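Local coordinates for protein ten1 (Schizosaccharomyces pombe, PDB 3KF6) that is required for telomere maintenance, binds single-stranded telomeric DNA and pairs with Stn1 in an Rpa2-Rpa3-like complex, at residues Ser6-Phe11 with Asp20-Arg25; Leu66-Arg71 with Val78-Ile83. All blocks are in the same frame, centred on the assembly; numbering follows the deposited sequence.

Interaction 1 (Ser6-Phe11 with Asp20-Arg25); sequences SAKLIF and DGQKLR
Three backbone hydrogen bonds tie Lys8 and Ile10 to Lys23 and Arg25. Lys8 N gives its hydrogen to Lys23 O at 3.0 Å, Arg25 N returns one to Lys8 O at 2.9 Å, and Ile10 N reaches Arg25 O at 3.0 Å. The last arrives nearly head-on to its carbonyl (C=O...N 172°), whereas Arg25 N stands above the plane of the Lys8 carbonyl. Lys23 O is gripped twice, because a water donates to it and to Ser6 O, bridging the backbones where they diverge. The register, Lys8 beside Leu24 and Leu9 beside Arg25, is that of a short parallel ladder: residues 8-9 add an edge strand to strand 23-34 of the OB fold, and residues 12-19, which contain neither helix nor strand, connect the two segments. The side chains of Lys8 and Gln22 cross at about a right angle. With an alanine in place of Gln22, Lys8 would lose the side chain lying across its outer half, and its ammonium end would probably be freer to swing. Packing takes over on both sides of the ladder. Ile10 CD1 meets Leu24 CD2 at 3.9 Å, beside Cys18. On the other side, Leu9 and Arg25 run alongside each other in the same direction, Leu9 CD1 resting 3.9 Å from Arg25 CD. Arg25 stays extended from CG to NE, with CG opposite the backbone N (chi1 172°), which carries its guanidinium past Leu9 to a salt bridge with Glu132 of the Stn1 chain. Ala7 CB sits 3.7 Å from Lys23 CG, while Lys23 NZ goes on to Asp5 and the Leu2 carbonyl.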
loop_
_atom_site.group_PDB
_atom_site.type_symbol
_atom_site.label_atom_id
_atom_site.label_comp_id
_atom_site.label_asym_id
_atom_site.label_seq_id
_atom_site.Cartn_x
_atom_site.Cartn_y
_atom_site.Cartn_z
ATOM N N SER B 6 6.853 -3.739 5.075
ATOM C CA SER B 6 6.247 -2.777 4.159
ATOM C C SER B 6 7.187 -2.504 2.992
ATOM O O SER B 6 8.391 -2.335 3.176
ATOM C CB SER B 6 5.950 -1.473 4.907
ATOM O OG SER B 6 5.386 -0.501 4.043
ATOM N N ALA B 7 6.629 -2.454 1.787
ATOM C CA ALA B 7 7.432 -2.206 0.600
ATOM C C ALA B 7 7.891 -0.753 0.486
ATOM O O ALA B 7 7.203 0.174 0.933
ATOM C CB ALA B 7 6.639 -2.604 -0.649
ATOM N N LYS B 8 9.081 -0.558 -0.078
ATOM C CA LYS B 8 9.611 0.783 -0.306
ATOM C C LYS B 8 9.188 1.165 -1.716
ATOM O O LYS B 8 9.541 0.481 -2.681
ATOM C CB LYS B 8 11.140 0.800 -0.224
ATOM C CG LYS B 8 11.685 0.961 1.181
ATOM C CD LYS B 8 13.207 0.896 1.187
ATOM C CE LYS B 8 13.840 1.961 0.303
ATOM N NZ LYS B 8 15.327 1.783 0.227
ATOM N N LEU B 9 8.426 2.245 -1.831
ATOM C CA LEU B 9 7.953 2.724 -3.124
ATOM C C LEU B 9 9.070 3.522 -3.781
ATOM O O LEU B 9 9.437 4.595 -3.301
ATOM C CB LEU B 9 6.712 3.595 -2.924
ATOM C CG LEU B 9 6.035 4.162 -4.169
ATOM C CD1 LEU B 9 5.537 3.027 -5.062
ATOM C CD2 LEU B 9 4.872 5.052 -3.729
ATOM N N ILE B 10 9.594 3.006 -4.890
ATOM C CA ILE B 10 10.706 3.659 -5.580
ATOM C C ILE B 10 10.596 3.614 -7.102
ATOM O O ILE B 10 9.665 3.042 -7.655
ATOM C CB ILE B 10 12.030 2.976 -5.225
ATOM C CG1 ILE B 10 11.977 1.511 -5.667
ATOM C CG2 ILE B 10 12.286 3.062 -3.729
ATOM C CD1 ILE B 10 13.298 0.775 -5.521
ATOM N N PHE B 11 11.567 4.231 -7.770
ATOM C CA PHE B 11 11.624 4.205 -9.223
ATOM C C PHE B 11 12.614 3.103 -9.556
ATOM O O PHE B 11 13.438 2.733 -8.720
ATOM C CB PHE B 11 12.156 5.529 -9.787
ATOM C CG PHE B 11 11.262 6.700 -9.533
ATOM C CD1 PHE B 11 11.566 7.612 -8.528
ATOM C CD2 PHE B 11 10.114 6.890 -10.291
ATOM C CE1 PHE B 11 10.732 8.703 -8.283
ATOM C CE2 PHE B 11 9.275 7.976 -10.053
ATOM C CZ PHE B 11 9.588 8.885 -9.046
ATOM N N ASP B 20 19.904 -5.675 -0.636
ATOM C CA ASP B 20 19.374 -6.971 -1.043
ATOM C C ASP B 20 18.464 -7.525 0.052
ATOM O O ASP B 20 18.771 -7.412 1.239
ATOM C CB ASP B 20 20.511 -7.963 -1.310
ATOM C CG ASP B 20 21.413 -7.529 -2.450
ATOM O OD1 ASP B 20 20.931 -6.831 -3.365
ATOM O OD2 ASP B 20 22.606 -7.901 -2.438
ATOM N N GLY B 21 17.346 -8.120 -0.355
ATOM C CA GLY B 21 16.403 -8.688 0.592
ATOM C C GLY B 21 15.288 -7.720 0.946
ATOM O O GLY B 21 14.281 -8.089 1.542
ATOM N N GLN B 22 15.473 -6.467 0.564
ATOM C CA GLN B 22 14.502 -5.420 0.839
ATOM C C GLN B 22 13.298 -5.530 -0.094
ATOM O O GLN B 22 13.455 -5.761 -1.294
ATOM C CB GLN B 22 15.201 -4.080 0.659
ATOM C CG GLN B 22 14.418 -2.850 0.992
ATOM C CD GLN B 22 15.291 -1.625 0.862
ATOM O OE1 GLN B 22 16.252 -1.453 1.614
ATOM N NE2 GLN B 22 14.983 -0.780 -0.110
ATOM N N LYS B 23 12.096 -5.386 0.461
ATOM C CA LYS B 23 10.882 -5.451 -0.355
ATOM C C LYS B 23 10.707 -4.107 -1.046
ATOM O O LYS B 23 10.759 -3.063 -0.405
ATOM C CB LYS B 23 9.660 -5.748 0.507
ATOM C CG LYS B 23 8.363 -5.838 -0.299
ATOM C CD LYS B 23 7.159 -6.143 0.588
ATOM C CE LYS B 23 7.251 -7.523 1.219
ATOM N NZ LYS B 23 6.091 -7.814 2.111
ATOM N N LEU B 24 10.474 -4.142 -2.357
ATOM C CA LEU B 24 10.340 -2.922 -3.141
ATOM C C LEU B 24 9.084 -2.922 -3.999
ATOM O O LEU B 24 8.621 -3.974 -4.425
ATOM C CB LEU B 24 11.536 -2.779 -4.088
ATOM C CG LEU B 24 12.943 -2.978 -3.522
ATOM C CD1 LEU B 24 13.953 -3.043 -4.670
ATOM C CD2 LEU B 24 13.269 -1.837 -2.571
ATOM N N ARG B 25 8.538 -1.739 -4.241
ATOM C CA ARG B 25 7.386 -1.620 -5.127
ATOM C C ARG B 25 7.741 -0.587 -6.189
ATOM O O ARG B 25 8.186 0.518 -5.867
ATOM C CB ARG B 25 6.117 -1.182 -4.388
ATOM C CG ARG B 25 5.002 -0.890 -5.387
ATOM C CD ARG B 25 3.719 -0.405 -4.758
ATOM N NE ARG B 25 2.846 0.180 -5.775
ATOM C CZ ARG B 25 1.571 0.495 -5.573
ATOM N NH1 ARG B 25 1.008 0.279 -4.386
ATOM N NH2 ARG B 25 0.859 1.032 -6.556
HETATM O O HOH W 1 11.181 -2.293 2.263
#

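Interaction 2 (Leu66-Arg71 with Val78-Ile83); sequences LNIVGR and VDVLLI
Gly70 passes so close to Val80 that their CA atoms are 4.2 Å apart, the closest CA pair in the register of residues 66-71 and 78-83. Gly70 CA also lies 3.1 Å from Asp79 O; a CB here would run into that oxygen and into Val78 CG1, so the closeness of the neighbouring strand leaves no place for a side chain. Next to it the antiparallel register slips by one residue in a classic beta bulge. Val69 O takes two hydrogen bonds, from Leu81 N at 2.8 Å in the carbonyl plane and from Leu82 N at 3.0 Å slightly tilted from it, and Val69 N answers to Leu82 O. Beyond the bulge, Arg71 and Asp79 form a hydrogen-bonded pair. The face carrying Leu66, Ile68, Val80 and Ile83 is closely filled. Ile68 and Ile83 lie side by side, and the second torsion of Ile68 (chi2 -67°) folds CD1 to within 3.9 Å of Ile83 CG1; its CG2 branch meets Val80 CG2 at 4.1 Å, the two side chains crossing at about a right angle. Phe26 and Leu40 also pack on Ile68, in the interior of the OB barrel. The other face is looser and partly open to solvent. Val69 CB and Leu82 CB stand 3.9 Å apart, both residues against Tyr55 of the Stn1 chain, and the stem of Arg71 crosses Leu81 CD1 obliquely. The division implies that backbone bonds and branched aliphatic groups hold this hairpin together, while the charges of Arg71 and Asp79 are probably balanced by salt bridges to Asp5 and Arg73, outside the two segments.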
loop_
_atom_site.group_PDB
_atom_site.type_symbol
_atom_site.label_atom_id
_atom_site.label_comp_id
_atom_site.label_asym_id
_atom_site.label_seq_id
_atom_site.Cartn_x
_atom_site.Cartn_y
_atom_site.Cartn_z
ATOM N N LEU B 66 3.507 -2.374 -15.809
ATOM C CA LEU B 66 3.170 -3.257 -14.698
ATOM C C LEU B 66 3.622 -2.726 -13.347
ATOM O O LEU B 66 4.667 -2.085 -13.249
ATOM C CB LEU B 66 3.845 -4.617 -14.896
ATOM C CG LEU B 66 3.521 -5.410 -16.162
ATOM C CD1 LEU B 66 4.386 -6.667 -16.197
ATOM C CD2 LEU B 66 2.040 -5.769 -16.174
ATOM N N ASN B 67 2.823 -2.993 -12.319
ATOM C CA ASN B 67 3.188 -2.623 -10.949
ATOM C C ASN B 67 3.809 -3.898 -10.388
ATOM O O ASN B 67 3.252 -4.987 -10.541
ATOM C CB ASN B 67 1.965 -2.248 -10.108
ATOM C CG ASN B 67 1.523 -0.819 -10.319
ATOM O OD1 ASN B 67 2.340 0.106 -10.335
ATOM N ND2 ASN B 67 0.220 -0.623 -10.466
ATOM N N ILE B 68 4.951 -3.757 -9.728
ATOM C CA ILE B 68 5.671 -4.896 -9.181
ATOM C C ILE B 68 5.972 -4.742 -7.698
ATOM O O ILE B 68 6.347 -3.667 -7.252
ATOM C CB ILE B 68 7.053 -5.063 -9.883
ATOM C CG1 ILE B 68 6.864 -5.349 -11.374
ATOM C CG2 ILE B 68 7.861 -6.180 -9.224
ATOM C CD1 ILE B 68 6.230 -6.682 -11.667
ATOM N N VAL B 69 5.773 -5.818 -6.946
ATOM C CA VAL B 69 6.157 -5.847 -5.540
ATOM C C VAL B 69 7.066 -7.064 -5.490
ATOM O O VAL B 69 6.676 -8.150 -5.920
ATOM C CB VAL B 69 4.982 -6.066 -4.572
ATOM C CG1 VAL B 69 5.532 -6.240 -3.143
ATOM C CG2 VAL B 69 4.043 -4.878 -4.615
ATOM N N GLY B 70 8.287 -6.883 -5.007
ATOM C CA GLY B 70 9.203 -8.003 -4.930
ATOM C C GLY B 70 10.370 -7.694 -4.024
ATOM O O GLY B 70 10.408 -6.637 -3.400
ATOM N N ARG B 71 11.319 -8.620 -3.946
ATOM C CA ARG B 71 12.501 -8.429 -3.112
ATOM C C ARG B 71 13.754 -8.361 -3.966
ATOM O O ARG B 71 13.917 -9.137 -4.911
ATOM C CB ARG B 71 12.652 -9.576 -2.111
ATOM C CG ARG B 71 11.598 -9.625 -1.036
ATOM C CD ARG B 71 11.964 -10.653 0.035
ATOM N NE ARG B 71 10.897 -10.768 1.018
ATOM C CZ ARG B 71 10.603 -9.831 1.913
ATOM N NH1 ARG B 71 11.308 -8.707 1.960
ATOM N NH2 ARG B 71 9.584 -10.008 2.740
ATOM N N VAL B 78 15.351 -8.513 -9.330
ATOM C CA VAL B 78 14.286 -8.525 -8.338
ATOM C C VAL B 78 13.450 -9.800 -8.419
ATOM O O VAL B 78 13.028 -10.207 -9.503
ATOM C CB VAL B 78 13.329 -7.320 -8.536
ATOM C CG1 VAL B 78 12.106 -7.477 -7.643
ATOM C CG2 VAL B 78 14.053 -6.011 -8.235
ATOM N N ASP B 79 13.221 -10.427 -7.271
ATOM C CA ASP B 79 12.392 -11.626 -7.203
ATOM C C ASP B 79 10.960 -11.142 -6.995
ATOM O O ASP B 79 10.626 -10.602 -5.941
ATOM C CB ASP B 79 12.820 -12.517 -6.032
ATOM C CG ASP B 79 14.018 -13.383 -6.366
ATOM O OD1 ASP B 79 13.925 -14.176 -7.328
ATOM O OD2 ASP B 79 15.049 -13.275 -5.669
ATOM N N VAL B 80 10.115 -11.339 -8.001
ATOM C CA VAL B 80 8.732 -10.876 -7.932
ATOM C C VAL B 80 7.803 -11.656 -7.013
ATOM O O VAL B 80 7.805 -12.889 -7.000
ATOM C CB VAL B 80 8.097 -10.838 -9.340
ATOM C CG1 VAL B 80 6.670 -10.319 -9.252
ATOM C CG2 VAL B 80 8.931 -9.954 -10.258
ATOM N N LEU B 81 6.994 -10.914 -6.256
ATOM C CA LEU B 81 6.027 -11.492 -5.330
ATOM C C LEU B 81 4.602 -11.195 -5.796
ATOM O O LEU B 81 3.699 -12.017 -5.640
ATOM C CB LEU B 81 6.228 -10.914 -3.922
ATOM C CG LEU B 81 7.599 -11.137 -3.279
ATOM C CD1 LEU B 81 7.671 -10.389 -1.960
ATOM C CD2 LEU B 81 7.836 -12.619 -3.073
ATOM N N LEU B 82 4.403 -10.007 -6.358
ATOM C CA LEU B 82 3.092 -9.605 -6.852
ATOM C C LEU B 82 3.212 -8.813 -8.145
ATOM O O LEU B 82 4.120 -8.000 -8.299
ATOM C CB LEU B 82 2.370 -8.729 -5.826
ATOM C CG LEU B 82 1.991 -9.312 -4.464
ATOM C CD1 LEU B 82 1.467 -8.194 -3.580
ATOM C CD2 LEU B 82 0.942 -10.399 -4.635
ATOM N N ILE B 83 2.283 -9.051 -9.070
ATOM C CA ILE B 83 2.266 -8.340 -10.342
ATOM C C ILE B 83 0.839 -7.885 -10.638
ATOM O O ILE B 83 -0.115 -8.642 -10.448
ATOM C CB ILE B 83 2.702 -9.238 -11.523
ATOM C CG1 ILE B 83 4.035 -9.912 -11.225
ATOM C CG2 ILE B 83 2.817 -8.399 -12.795
ATOM C CD1 ILE B 83 4.441 -10.916 -12.294
#

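Overall arrangement
Both contacts belong to the same sheet, where strands 23-34 and 65-74 are neighbours, and their centres lie about 9 Å apart. They meet directly: Leu24 N is probably hydrogen-bonded to Gly70 O, and the Arg25 stem packs against the Ile68 carbonyl. Interaction 1, a parallel pairing with an added edge strand, is the more buried of the two, partly because the Stn1 chain covers it, contributing polar partners to Ser6, Ala7 and Arg25. Interaction 2, an antiparallel hairpin with one aliphatic face turned into the barrel, is only partly buried although nearer the chain centre; there Stn1 packs its Tyr55 against Val69 and Leu82. Asp5 links the two, bridging to both Lys23 and Arg71.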